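Local coordinates for protein acetoacetate decarboxylase (Sphingomonas wittichii, PDB 5UPB) that resembles acetoacetate decarboxylases and probably acts, as they do, through a Schiff base on a lysine, at residues 26-31 with 159-164; 126-131 with 145-150; 41-46 with 97-102; 117-122 with 178-183; 202-207 with 243-248. All coordinates share one frame; numbering follows the deposited sequence.

The five contacts lie in one acetoacetate decarboxylase-like chain, about half of it strand. Interactions 1 and 2 are neighbours, with centres about 8 Å apart, and include segments on the paired strands 156-166 and 146-153. Interactions 3 and 4 are also about 8 Å apart, centre to centre, joined through strands 95-105 and 179-186. Interaction 5 is about 14 Å from interaction 4, centre to centre. It reaches interaction 1 where strand 235-249 pairs with strand 21-34. Along the chain, interaction 1 spans both 2 and 3 and interleaves with 4, while 5 comes last. Interactions 1, 2 and 5 touch the second subunit; 3 and 4 touch the fourth. Distant parts of the sequence build both the interior and the tetramer interfaces.

Interaction 1: residues 26-31 with 159-164; sequences DMLTVY and FRLGLT
Leu-28 and Leu-161 meet by apolar contact, their side chains passing one another and pointing opposite ways. Leu-28 CD2 touches Leu-161 CB at 3.7 Å. The same methyl lies 3.7 Å from the Leu-161 carbonyl O. The other branch, Leu-28 CD1, reaches Leu-163 CB at 3.8 Å. With CG anti to the backbone N (chi1 166°), Leu-28 spreads its two methyls over both leucines of segment 159-164. Leu-161 likewise uses both methyls. Its CD1 lies 3.8 Å from the Leu-28 carbonyl O, and its CD2 meets Val-30 CG2, also at 3.8 Å. One methyl of each leucine thus rests against a backbone carbonyl. Leu-28 CD2 also lies 4.0 Å from Gly-162 N.

The two strand segments cross almost at right angles (97°), with axes 7.1 Å apart. This is orthogonal packing of two strand layers, not pairing. All five touching residues are buried. Outward, Leu-28 also rests on Val-147 of strand 146-153. Val-30 rests on Pro-217 and Leu-161 on Ile-219, both of strand 206-221. Strand 21-34 runs between strands 53-65 and 235-249, and strand 156-166 between strands 146-153 and 206-221.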
# COMPACT_ATOMS: atom_id res chain seq x y z
N ASP A 26 -10.04 -18.82 -2.29
CA ASP A 26 -11.18 -18.76 -1.37
C ASP A 26 -12.05 -17.58 -1.76
O ASP A 26 -11.55 -16.48 -2.00
CB ASP A 26 -10.70 -18.65 0.07
CG ASP A 26 -9.83 -19.83 0.49
OD1 ASP A 26 -10.00 -20.94 -0.04
OD2 ASP A 26 -8.99 -19.65 1.36
N MET A 27 -13.37 -17.80 -1.78
CA MET A 27 -14.31 -16.86 -2.40
C MET A 27 -15.42 -16.53 -1.42
O MET A 27 -15.92 -17.40 -0.70
CB MET A 27 -14.98 -17.46 -3.66
CG MET A 27 -14.00 -17.90 -4.73
SD MET A 27 -13.26 -16.53 -5.53
CE MET A 27 -14.61 -15.93 -6.52
N LEU A 28 -15.81 -15.26 -1.42
CA LEU A 28 -17.05 -14.78 -0.82
C LEU A 28 -17.90 -14.22 -1.94
O LEU A 28 -17.46 -13.32 -2.67
CB LEU A 28 -16.76 -13.72 0.24
CG LEU A 28 -17.96 -12.89 0.72
CD1 LEU A 28 -18.99 -13.83 1.39
CD2 LEU A 28 -17.51 -11.80 1.71
N THR A 29 -19.11 -14.75 -2.10
CA THR A 29 -19.98 -14.37 -3.20
C THR A 29 -21.39 -14.05 -2.71
O THR A 29 -21.98 -14.79 -1.92
CB THR A 29 -20.02 -15.49 -4.24
OG1 THR A 29 -18.68 -15.72 -4.72
CG2 THR A 29 -20.92 -15.13 -5.41
N VAL A 30 -21.93 -12.94 -3.23
CA VAL A 30 -23.31 -12.55 -3.02
C VAL A 30 -23.98 -12.43 -4.38
O VAL A 30 -23.50 -11.72 -5.28
CB VAL A 30 -23.43 -11.25 -2.23
CG1 VAL A 30 -24.90 -10.82 -2.17
CG2 VAL A 30 -22.84 -11.45 -0.86
N TYR A 31 -25.08 -13.13 -4.53
CA TYR A 31 -25.89 -13.05 -5.73
C TYR A 31 -26.97 -11.98 -5.57
O TYR A 31 -27.53 -11.80 -4.48
CB TYR A 31 -26.52 -14.40 -6.03
CG TYR A 31 -25.47 -15.43 -6.33
CD1 TYR A 31 -24.78 -15.41 -7.55
CD2 TYR A 31 -25.19 -16.45 -5.42
CE1 TYR A 31 -23.80 -16.35 -7.83
CE2 TYR A 31 -24.21 -17.40 -5.70
CZ TYR A 31 -23.53 -17.36 -6.91
OH TYR A 31 -22.58 -18.31 -7.19
N PHE A 159 -17.22 -1.47 -2.62
CA PHE A 159 -18.35 -2.18 -2.01
C PHE A 159 -17.86 -3.04 -0.86
O PHE A 159 -16.66 -3.24 -0.67
CB PHE A 159 -19.14 -3.00 -3.04
CG PHE A 159 -18.40 -4.17 -3.66
CD1 PHE A 159 -18.46 -5.45 -3.09
CD2 PHE A 159 -17.70 -4.01 -4.84
CE1 PHE A 159 -17.82 -6.53 -3.69
CE2 PHE A 159 -17.05 -5.09 -5.44
CZ PHE A 159 -17.13 -6.37 -4.86
N ARG A 160 -18.81 -3.40 -0.01
CA ARG A 160 -18.58 -4.30 1.11
C ARG A 160 -19.50 -5.50 0.96
O ARG A 160 -20.64 -5.35 0.51
CB ARG A 160 -18.89 -3.64 2.45
CG ARG A 160 -18.26 -2.28 2.62
CD ARG A 160 -18.97 -1.51 3.72
NE ARG A 160 -18.80 -2.13 5.03
CZ ARG A 160 -19.53 -1.81 6.09
NH1 ARG A 160 -20.50 -0.91 5.99
NH2 ARG A 160 -19.29 -2.40 7.25
N LEU A 161 -19.00 -6.67 1.32
CA LEU A 161 -19.76 -7.93 1.29
C LEU A 161 -19.55 -8.66 2.60
O LEU A 161 -18.48 -8.57 3.22
CB LEU A 161 -19.30 -8.91 0.23
CG LEU A 161 -19.44 -8.64 -1.24
CD1 LEU A 161 -19.00 -9.92 -1.95
CD2 LEU A 161 -20.86 -8.25 -1.57
N GLY A 162 -20.55 -9.45 2.98
CA GLY A 162 -20.42 -10.26 4.17
C GLY A 162 -21.39 -11.42 4.13
O GLY A 162 -22.34 -11.44 3.34
N LEU A 163 -21.13 -12.39 4.99
CA LEU A 163 -21.95 -13.60 5.10
C LEU A 163 -21.97 -14.04 6.55
O LEU A 163 -20.91 -14.12 7.18
CB LEU A 163 -21.35 -14.72 4.25
CG LEU A 163 -22.16 -15.99 4.16
CD1 LEU A 163 -23.43 -15.72 3.37
CD2 LEU A 163 -21.31 -17.07 3.51
N THR A 164 -23.16 -14.35 7.07
CA THR A 164 -23.29 -15.09 8.33
C THR A 164 -23.73 -16.50 7.94
O THR A 164 -24.82 -16.69 7.40
CB THR A 164 -24.32 -14.47 9.27
OG1 THR A 164 -23.95 -13.13 9.57
CG2 THR A 164 -24.36 -15.27 10.57

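Interaction 2: residues 126-131 with 145-150; sequences ITLARP and AVVGGI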
# COMPACT_ATOMS: atom_id res chain seq x y z
N ILE A 126 -8.05 -4.69 -1.63
CA ILE A 126 -9.11 -5.68 -1.44
C ILE A 126 -8.73 -6.57 -0.27
O ILE A 126 -7.61 -7.07 -0.21
CB ILE A 126 -9.32 -6.57 -2.68
CG1 ILE A 126 -9.68 -5.71 -3.89
CG2 ILE A 126 -10.43 -7.59 -2.42
CD1 ILE A 126 -8.53 -5.53 -4.85
N THR A 127 -9.67 -6.79 0.65
CA THR A 127 -9.44 -7.72 1.75
C THR A 127 -10.58 -8.72 1.81
O THR A 127 -11.75 -8.33 1.82
CB THR A 127 -9.37 -7.02 3.11
OG1 THR A 127 -8.26 -6.11 3.16
CG2 THR A 127 -9.26 -8.09 4.20
N LEU A 128 -10.23 -10.00 1.89
CA LEU A 128 -11.15 -11.08 2.24
C LEU A 128 -10.75 -11.61 3.61
O LEU A 128 -9.60 -12.01 3.81
CB LEU A 128 -11.10 -12.21 1.22
CG LEU A 128 -11.93 -13.45 1.64
CD1 LEU A 128 -13.40 -13.11 1.73
CD2 LEU A 128 -11.74 -14.58 0.65
N ALA A 129 -11.67 -11.59 4.57
CA ALA A 129 -11.42 -12.15 5.88
C ALA A 129 -12.35 -13.33 6.14
O ALA A 129 -13.57 -13.16 6.09
CB ALA A 129 -11.59 -11.13 7.00
N ARG A 130 -11.79 -14.48 6.40
CA ARG A 130 -12.53 -15.67 6.86
C ARG A 130 -11.95 -16.16 8.17
O ARG A 130 -10.75 -15.97 8.44
CB ARG A 130 -12.56 -16.79 5.82
CG ARG A 130 -12.96 -16.28 4.49
CD ARG A 130 -13.45 -17.36 3.52
NE ARG A 130 -12.60 -18.52 3.45
CZ ARG A 130 -12.97 -19.70 2.93
NH1 ARG A 130 -14.20 -19.88 2.40
NH2 ARG A 130 -12.10 -20.68 2.91
N PRO A 131 -12.77 -16.75 9.02
CA PRO A 131 -12.27 -17.24 10.31
C PRO A 131 -11.27 -18.38 10.14
O PRO A 131 -11.53 -19.37 9.45
CB PRO A 131 -13.54 -17.70 11.02
CG PRO A 131 -14.48 -18.11 9.89
CD PRO A 131 -14.17 -17.14 8.78
N ALA A 145 -20.59 -18.87 11.69
CA ALA A 145 -19.38 -18.13 11.32
C ALA A 145 -19.69 -16.88 10.50
O ALA A 145 -20.70 -16.80 9.79
CB ALA A 145 -18.45 -19.04 10.51
N VAL A 146 -18.81 -15.89 10.57
CA VAL A 146 -18.97 -14.68 9.76
C VAL A 146 -17.76 -14.55 8.85
O VAL A 146 -16.64 -14.95 9.22
CB VAL A 146 -19.20 -13.42 10.61
CG1 VAL A 146 -20.59 -13.50 11.26
CG2 VAL A 146 -18.10 -13.22 11.67
N VAL A 147 -18.01 -14.07 7.63
CA VAL A 147 -17.01 -13.80 6.60
C VAL A 147 -17.23 -12.38 6.09
O VAL A 147 -18.37 -11.92 6.01
CB VAL A 147 -17.16 -14.82 5.46
CG1 VAL A 147 -16.18 -14.54 4.35
CG2 VAL A 147 -16.98 -16.24 6.02
N GLY A 148 -16.15 -11.67 5.77
CA GLY A 148 -16.27 -10.30 5.31
C GLY A 148 -15.31 -10.01 4.18
O GLY A 148 -14.24 -10.60 4.09
N GLY A 149 -15.74 -9.13 3.28
CA GLY A 149 -14.84 -8.65 2.23
C GLY A 149 -15.11 -7.19 1.95
O GLY A 149 -16.24 -6.71 2.11
N ILE A 150 -14.06 -6.48 1.53
CA ILE A 150 -14.20 -5.06 1.23
C ILE A 150 -13.19 -4.71 0.14
O ILE A 150 -12.12 -5.31 0.02
CB ILE A 150 -13.99 -4.19 2.50
CG1 ILE A 150 -14.33 -2.72 2.26
CG2 ILE A 150 -12.54 -4.24 2.95
CD1 ILE A 150 -14.55 -1.97 3.58
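Strands 126-129 and 146-150 run antiparallel, at 177° with axes 4.8 Å apart, and four backbone hydrogen bonds join them in two reciprocal pairs. Thr-127 and Ile-150 form one hydrogen-bonded pair, with Thr-127 N to Ile-150 O at 2.9 Å. Ala-129 and Gly-148 form the other, with Ala-129 N to Gly-148 O at 2.8 Å and nearly straight (174°). Between them, Leu-128 faces Gly-149 as a non-hydrogen-bonded pair. Gly-149 CA also gives a C-H contact to Thr-127 O.

The two glycines make this part of the ladder largely backbone. Leu-128 lies against it, with CD1 3.5 Å from Gly-148 O. Val-147 touches the side chains of Leu-128, Arg-130 and Pro-131. Its CG1, anti to the backbone N (chi1 178°), meets Leu-128 CD1 and lies 3.7 Å from Arg-130 CG, where the two side chains extend alongside each other. Its CG2 meets Pro-131 CD at 4.0 Å. Beyond the last bridge, Pro-131 CD lies 3.3 Å from Val-146 O, and its CG is near Ala-145 CB. The guanidinium of Arg-130 goes elsewhere, with NH1 hydrogen-bonded to Thr-242 OG1.

The consecutive strands 125-129 and 146-153 form a beta hairpin closed by a long loop. Leu-128 lies on Leu-28 of strand 21-34, and Leu-128 and Ile-126 on Val-58 of strand 53-65. Thr-127 and Ala-129 pack on Val-80 and Pro-76 of the second subunit. Strand 146-153 pairs on its other edge with strand 156-166.

Interaction 3: residues 41-46 with 97-102; sequences ALLPAG and GYFPAF
Phe-99 meets Leu-43 and Pro-44 with almost its whole side chain. Its CB lies 3.7 Å from Leu-43 CD2. CG is anti to the backbone N (chi1 178°), which sends the ring out from strand 97-101 toward segment 41-46. Ring atom CD2 keeps the same Leu-43 CD2 methyl at 3.7 Å. Phe-99 CE2 comes to 3.6 Å from the Leu-42 carbonyl O. At the tip, Phe-99 CZ meets Pro-44 CD at 3.6 Å. On the other rim of the ring, CE1 lies 3.9 Å from Pro-44 CG. Pro-44 CD stands over the centre of the ring face, 3.6 Å from the centroid and 13° off the ring normal. This is a CH-pi contact.

Leu-42 carries the contact on to the corner where Ala-101 and Phe-102 form a classic beta bulge opposite Leu-86. Its CD1 touches Phe-102 CZ at 3.9 Å and lies near Ala-101 CB. Phe-102 also stacks on Phe-6 of the fourth subunit.

Segment 41-46 leaves helix 36-42, so the contact lays the helix end and the following loop on strand 95-105. The chemistry is mainly dispersive, with one CH-pi contact as its directional element. Proline CD hydrogens are slightly acidic beside the amide N, which probably favours their place over the aromatic face.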
# COMPACT_ATOMS: atom_id res chain seq x y z
N ALA A 41 -26.73 -1.98 -20.53
CA ALA A 41 -25.90 -0.84 -20.95
C ALA A 41 -24.41 -1.08 -20.69
O ALA A 41 -23.56 -0.46 -21.34
CB ALA A 41 -26.39 0.42 -20.23
N LEU A 42 -24.07 -1.92 -19.72
CA LEU A 42 -22.67 -2.23 -19.44
C LEU A 42 -22.13 -3.36 -20.30
O LEU A 42 -20.92 -3.61 -20.27
CB LEU A 42 -22.49 -2.62 -17.97
CG LEU A 42 -22.85 -1.58 -16.93
CD1 LEU A 42 -22.69 -2.19 -15.52
CD2 LEU A 42 -21.99 -0.31 -17.13
N LEU A 43 -23.01 -4.08 -21.00
CA LEU A 43 -22.51 -5.22 -21.74
C LEU A 43 -22.00 -4.78 -23.10
O LEU A 43 -22.66 -3.99 -23.77
CB LEU A 43 -23.60 -6.26 -21.96
CG LEU A 43 -24.11 -6.92 -20.68
CD1 LEU A 43 -25.29 -7.84 -20.99
CD2 LEU A 43 -22.96 -7.69 -20.08
N PRO A 44 -20.89 -5.35 -23.55
CA PRO A 44 -20.47 -5.07 -24.92
C PRO A 44 -21.41 -5.71 -25.93
O PRO A 44 -22.19 -6.62 -25.63
CB PRO A 44 -19.08 -5.73 -24.99
CG PRO A 44 -19.13 -6.83 -24.01
CD PRO A 44 -20.00 -6.31 -22.88
N ALA A 45 -21.39 -5.16 -27.14
CA ALA A 45 -22.28 -5.61 -28.20
C ALA A 45 -22.11 -7.10 -28.45
O ALA A 45 -20.99 -7.62 -28.50
CB ALA A 45 -21.99 -4.83 -29.48
N GLY A 46 -23.24 -7.80 -28.56
CA GLY A 46 -23.22 -9.23 -28.83
C GLY A 46 -23.56 -10.07 -27.63
O GLY A 46 -23.82 -11.28 -27.79
N GLY A 97 -23.26 -17.27 -19.70
CA GLY A 97 -22.01 -16.92 -19.07
C GLY A 97 -22.17 -15.75 -18.13
O GLY A 97 -23.28 -15.29 -17.86
N TYR A 98 -21.02 -15.26 -17.67
CA TYR A 98 -20.93 -14.04 -16.91
C TYR A 98 -20.03 -13.08 -17.69
O TYR A 98 -19.06 -13.51 -18.32
CB TYR A 98 -20.31 -14.24 -15.52
CG TYR A 98 -21.28 -14.80 -14.53
CD1 TYR A 98 -22.26 -14.00 -13.94
CD2 TYR A 98 -21.24 -16.17 -14.21
CE1 TYR A 98 -23.17 -14.54 -13.02
CE2 TYR A 98 -22.13 -16.71 -13.31
CZ TYR A 98 -23.10 -15.91 -12.71
OH TYR A 98 -23.98 -16.50 -11.81
N PHE A 99 -20.36 -11.79 -17.64
CA PHE A 99 -19.46 -10.73 -18.09
C PHE A 99 -19.00 -9.99 -16.86
O PHE A 99 -19.84 -9.41 -16.15
CB PHE A 99 -20.13 -9.77 -19.07
CG PHE A 99 -19.23 -8.64 -19.50
CD1 PHE A 99 -18.15 -8.88 -20.34
CD2 PHE A 99 -19.46 -7.35 -19.05
CE1 PHE A 99 -17.31 -7.86 -20.71
CE2 PHE A 99 -18.63 -6.31 -19.43
CZ PHE A 99 -17.56 -6.56 -20.27
N PRO A 100 -17.73 -10.07 -16.49
CA PRO A 100 -17.27 -9.38 -15.27
C PRO A 100 -16.98 -7.89 -15.54
O PRO A 100 -15.85 -7.46 -15.73
CB PRO A 100 -16.02 -10.18 -14.89
CG PRO A 100 -15.47 -10.62 -16.22
CD PRO A 100 -16.64 -10.80 -17.16
N ALA A 101 -18.05 -7.09 -15.50
CA ALA A 101 -17.99 -5.69 -15.93
C ALA A 101 -16.98 -4.88 -15.14
O ALA A 101 -16.20 -4.12 -15.71
CB ALA A 101 -19.37 -5.05 -15.79
N PHE A 102 -17.06 -4.94 -13.81
CA PHE A 102 -16.18 -4.18 -12.94
C PHE A 102 -15.38 -5.15 -12.07
O PHE A 102 -15.97 -5.86 -11.25
CB PHE A 102 -16.95 -3.23 -12.02
CG PHE A 102 -17.88 -2.26 -12.72
CD1 PHE A 102 -17.72 -1.96 -14.05
CD2 PHE A 102 -18.90 -1.67 -12.02
CE1 PHE A 102 -18.58 -1.07 -14.66
CE2 PHE A 102 -19.76 -0.80 -12.63
CZ PHE A 102 -19.59 -0.50 -13.95

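Interaction 4: residues 117-122 with 178-183; sequences NGYPKK and PATFGH
Tyr-119 crosses Thr-180 at about a right angle, the phenol end of the ring lying by the Thr-180 methyl. Thr-180 CG2 is 3.6 Å from Tyr-119 OH and 3.8 Å from Tyr-119 CE2. The methyl is anti to the backbone N (OG1 has chi1 -59°), which turns it to the tyrosine. Both side chains also pack on Val-202 of strand 196-202.

Beside them the backbones come very close, with Gly-118 CA and Gly-182 CA 4.1 Å apart. Neither glycine carries a side chain, and the two backbones meet directly. Gly-118 has a positive phi of 80° and is the C-prime residue of the Schellman motif that ends helix 108-116. Its carbonyl O accepts the N-H of His-183 at 2.8 Å, in the carbonyl plane and on a lone pair; the N-H...O angle is 147°. Gly-118 CA adds a C-H contact to His-183 O at 3.3 Å. His-183 NE2 bonds to Ser-197 OG, and Asn-117 OD1 accepts from Ala-252 N.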
# COMPACT_ATOMS: atom_id res chain seq x y z
N ASN A 117 -7.20 -11.02 -21.75
CA ASN A 117 -8.29 -11.95 -21.92
C ASN A 117 -9.65 -11.27 -21.80
O ASN A 117 -10.68 -11.96 -21.61
CB ASN A 117 -8.11 -13.06 -20.88
CG ASN A 117 -7.06 -14.10 -21.29
OD1 ASN A 117 -6.86 -14.35 -22.47
ND2 ASN A 117 -6.31 -14.60 -20.31
N GLY A 118 -9.67 -9.93 -21.87
CA GLY A 118 -10.91 -9.19 -21.95
C GLY A 118 -11.64 -8.99 -20.66
O GLY A 118 -12.84 -8.72 -20.68
N TYR A 119 -10.96 -9.20 -19.53
CA TYR A 119 -11.50 -8.92 -18.21
C TYR A 119 -11.20 -7.47 -17.87
O TYR A 119 -10.02 -7.13 -17.73
CB TYR A 119 -10.83 -9.77 -17.16
CG TYR A 119 -11.20 -11.22 -17.07
CD1 TYR A 119 -10.64 -12.14 -17.95
CD2 TYR A 119 -12.02 -11.69 -16.05
CE1 TYR A 119 -10.93 -13.49 -17.86
CE2 TYR A 119 -12.33 -13.06 -15.95
CZ TYR A 119 -11.76 -13.95 -16.85
OH TYR A 119 -12.04 -15.31 -16.76
N PRO A 120 -12.17 -6.62 -17.70
CA PRO A 120 -11.85 -5.22 -17.35
C PRO A 120 -11.45 -5.11 -15.88
O PRO A 120 -12.28 -5.34 -15.00
CB PRO A 120 -13.17 -4.48 -17.63
CG PRO A 120 -14.01 -5.42 -18.40
CD PRO A 120 -13.60 -6.79 -17.96
N LYS A 121 -10.17 -4.79 -15.62
CA LYS A 121 -9.67 -4.72 -14.25
C LYS A 121 -8.98 -3.38 -13.95
O LYS A 121 -8.22 -2.86 -14.76
CB LYS A 121 -8.65 -5.85 -13.93
CG LYS A 121 -9.17 -7.28 -14.17
CD LYS A 121 -8.28 -8.29 -13.47
CE LYS A 121 -8.78 -9.74 -13.73
NZ LYS A 121 -7.97 -10.69 -12.93
N LYS A 122 -9.21 -2.88 -12.74
CA LYS A 122 -8.46 -1.77 -12.16
C LYS A 122 -7.71 -2.28 -10.93
O LYS A 122 -7.92 -3.42 -10.46
CB LYS A 122 -9.41 -0.64 -11.76
CG LYS A 122 -10.15 -0.00 -12.95
CD LYS A 122 -11.11 1.10 -12.46
CE LYS A 122 -11.82 1.74 -13.58
NZ LYS A 122 -12.88 2.70 -13.07
N PRO A 178 -21.28 -21.60 -17.58
CA PRO A 178 -19.95 -22.14 -17.95
C PRO A 178 -19.01 -21.09 -18.54
O PRO A 178 -17.81 -21.12 -18.27
CB PRO A 178 -20.29 -23.20 -19.01
CG PRO A 178 -21.68 -22.91 -19.46
CD PRO A 178 -22.38 -22.16 -18.37
N ALA A 179 -19.53 -20.14 -19.30
CA ALA A 179 -18.66 -19.23 -20.02
C ALA A 179 -18.42 -17.97 -19.21
O ALA A 179 -19.30 -17.48 -18.51
CB ALA A 179 -19.24 -18.84 -21.37
N THR A 180 -17.21 -17.43 -19.34
CA THR A 180 -16.92 -16.06 -18.95
C THR A 180 -16.62 -15.31 -20.23
O THR A 180 -15.70 -15.66 -20.96
CB THR A 180 -15.78 -15.97 -17.94
OG1 THR A 180 -16.11 -16.72 -16.78
CG2 THR A 180 -15.51 -14.54 -17.53
N PHE A 181 -17.43 -14.30 -20.51
CA PHE A 181 -17.27 -13.52 -21.72
C PHE A 181 -16.44 -12.29 -21.38
O PHE A 181 -16.57 -11.71 -20.30
CB PHE A 181 -18.63 -13.14 -22.30
CG PHE A 181 -19.50 -14.31 -22.66
CD1 PHE A 181 -19.09 -15.21 -23.62
CD2 PHE A 181 -20.70 -14.52 -22.01
CE1 PHE A 181 -19.87 -16.27 -23.96
CE2 PHE A 181 -21.50 -15.59 -22.35
CZ PHE A 181 -21.08 -16.47 -23.32
N GLY A 182 -15.54 -11.94 -22.30
CA GLY A 182 -14.66 -10.81 -22.09
C GLY A 182 -14.71 -9.88 -23.29
O GLY A 182 -15.15 -10.26 -24.38
N HIS A 183 -14.26 -8.65 -23.06
CA HIS A 183 -14.14 -7.64 -24.11
C HIS A 183 -12.66 -7.31 -24.17
O HIS A 183 -12.16 -6.53 -23.35
CB HIS A 183 -14.98 -6.40 -23.83
CG HIS A 183 -14.85 -5.35 -24.88
ND1 HIS A 183 -15.28 -4.05 -24.70
CD2 HIS A 183 -14.32 -5.40 -26.12
CE1 HIS A 183 -15.06 -3.36 -25.80
NE2 HIS A 183 -14.46 -4.15 -26.68

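Interaction 5: residues 202-207 with 243-248; sequences VNRSDL and YSYGFR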
# COMPACT_ATOMS: atom_id res chain seq x y z
N VAL A 202 -13.77 -17.33 -22.32
CA VAL A 202 -12.85 -18.17 -21.57
C VAL A 202 -13.61 -19.38 -21.05
O VAL A 202 -14.69 -19.24 -20.46
CB VAL A 202 -12.14 -17.39 -20.45
CG1 VAL A 202 -13.12 -16.76 -19.60
CG2 VAL A 202 -11.30 -18.32 -19.63
N ASN A 203 -13.07 -20.57 -21.23
CA ASN A 203 -13.63 -21.76 -20.60
C ASN A 203 -12.58 -22.41 -19.71
O ASN A 203 -11.39 -22.42 -20.03
CB ASN A 203 -14.13 -22.79 -21.62
CG ASN A 203 -15.39 -22.33 -22.30
OD1 ASN A 203 -16.49 -22.41 -21.72
ND2 ASN A 203 -15.24 -21.79 -23.51
N ARG A 204 -13.04 -22.91 -18.57
CA ARG A 204 -12.14 -23.58 -17.66
C ARG A 204 -11.85 -24.97 -18.21
O ARG A 204 -12.77 -25.73 -18.51
CB ARG A 204 -12.83 -23.64 -16.30
CG ARG A 204 -13.01 -22.20 -15.76
CD ARG A 204 -13.61 -22.09 -14.38
NE ARG A 204 -15.05 -22.32 -14.40
CZ ARG A 204 -15.94 -21.35 -14.55
NH1 ARG A 204 -15.55 -20.09 -14.69
NH2 ARG A 204 -17.23 -21.63 -14.56
N SER A 205 -10.58 -25.34 -18.22
CA SER A 205 -10.16 -26.65 -18.64
C SER A 205 -9.99 -27.57 -17.44
O SER A 205 -9.86 -28.79 -17.59
CB SER A 205 -8.84 -26.54 -19.43
OG SER A 205 -7.77 -26.16 -18.55
N ASP A 206 -10.04 -26.98 -16.26
CA ASP A 206 -10.07 -27.71 -15.01
C ASP A 206 -10.86 -26.81 -14.09
O ASP A 206 -10.70 -25.58 -14.13
CB ASP A 206 -8.62 -28.01 -14.58
CG ASP A 206 -8.50 -29.16 -13.58
OD1 ASP A 206 -9.28 -29.21 -12.61
OD2 ASP A 206 -7.60 -30.01 -13.78
N LEU A 207 -11.74 -27.39 -13.32
CA LEU A 207 -12.63 -26.64 -12.44
C LEU A 207 -12.94 -27.47 -11.21
O LEU A 207 -13.29 -28.65 -11.34
CB LEU A 207 -13.95 -26.33 -13.18
CG LEU A 207 -15.13 -25.86 -12.34
CD1 LEU A 207 -14.80 -24.64 -11.56
CD2 LEU A 207 -16.31 -25.61 -13.27
N TYR A 243 -16.80 -20.30 -0.37
CA TYR A 243 -16.38 -21.60 -0.87
C TYR A 243 -14.95 -21.51 -1.34
O TYR A 243 -14.36 -20.43 -1.46
CB TYR A 243 -17.28 -22.08 -2.00
CG TYR A 243 -17.30 -21.16 -3.19
CD1 TYR A 243 -18.15 -20.08 -3.22
CD2 TYR A 243 -16.53 -21.43 -4.31
CE1 TYR A 243 -18.20 -19.25 -4.33
CE2 TYR A 243 -16.58 -20.62 -5.41
CZ TYR A 243 -17.42 -19.53 -5.43
OH TYR A 243 -17.46 -18.73 -6.55
N SER A 244 -14.42 -22.68 -1.69
CA SER A 244 -13.10 -22.77 -2.30
C SER A 244 -13.23 -23.20 -3.75
O SER A 244 -14.15 -23.95 -4.13
CB SER A 244 -12.20 -23.71 -1.52
OG SER A 244 -12.07 -23.22 -0.20
N TYR A 245 -12.25 -22.77 -4.53
CA TYR A 245 -12.32 -22.88 -5.96
C TYR A 245 -10.94 -23.07 -6.55
O TYR A 245 -9.99 -22.38 -6.18
CB TYR A 245 -12.89 -21.51 -6.40
CG TYR A 245 -13.07 -21.19 -7.84
CD1 TYR A 245 -13.36 -22.15 -8.76
CD2 TYR A 245 -12.89 -19.88 -8.28
CE1 TYR A 245 -13.53 -21.84 -10.07
CE2 TYR A 245 -13.04 -19.55 -9.60
CZ TYR A 245 -13.36 -20.53 -10.50
OH TYR A 245 -13.49 -20.21 -11.84
N GLY A 246 -10.88 -23.93 -7.55
CA GLY A 246 -9.65 -24.14 -8.29
C GLY A 246 -9.99 -24.21 -9.76
O GLY A 246 -11.04 -24.73 -10.15
N PHE A 247 -9.05 -23.72 -10.59
CA PHE A 247 -9.31 -23.77 -12.02
C PHE A 247 -8.01 -23.61 -12.78
O PHE A 247 -6.98 -23.19 -12.24
CB PHE A 247 -10.31 -22.67 -12.42
CG PHE A 247 -9.88 -21.25 -12.07
CD1 PHE A 247 -10.17 -20.69 -10.83
CD2 PHE A 247 -9.21 -20.50 -12.99
CE1 PHE A 247 -9.76 -19.39 -10.52
CE2 PHE A 247 -8.80 -19.16 -12.67
CZ PHE A 247 -9.09 -18.65 -11.44
N ARG A 248 -8.07 -23.99 -14.06
CA ARG A 248 -7.02 -23.78 -15.03
C ARG A 248 -7.70 -23.08 -16.17
O ARG A 248 -8.75 -23.54 -16.63
CB ARG A 248 -6.34 -25.06 -15.56
CG ARG A 248 -5.30 -25.77 -14.68
CD ARG A 248 -4.79 -27.03 -15.46
NE ARG A 248 -3.61 -27.73 -14.90
CZ ARG A 248 -3.61 -28.87 -14.21
NH1 ARG A 248 -4.73 -29.54 -13.93
NH2 ARG A 248 -2.45 -29.36 -13.79
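Asp-206 and Arg-248 lean across each other in a salt bridge, OD2 to NH1 at 2.9 Å. OD2 lies at the edge of the guanidinium, in its plane, but the carboxylate plane is turned 47° from it. The hydrogen bond is weak, its N-H angle 127°. Arg-248 is extended from CG to NE, and its aliphatic part runs beside Asp-206 CB.

The backbones are antiparallel here, joining the chain leading into strand 206-221 to strand 235-249. Ser-205 N donates to Arg-248 O at 3.0 Å, and Arg-248 N to Asp-206 O at 3.1 Å from above the carbonyl plane. Leu-207 and Phe-247 face each other as a non-hydrogen-bonded pair.

Leu-207 CD1 comes to the edge of the Tyr-245 ring, in plane, 3.4 Å from CE1. Phe-247, which stacks on Trp-23, sets CD1 over one face of that ring, toward its rim. Poorly ordered Arg-204 crosses Tyr-245 at about a right angle, and its CD touches Phe-247 CB at 3.9 Å. Asp-206 and Arg-248 pack on Pro-136 of the second subunit.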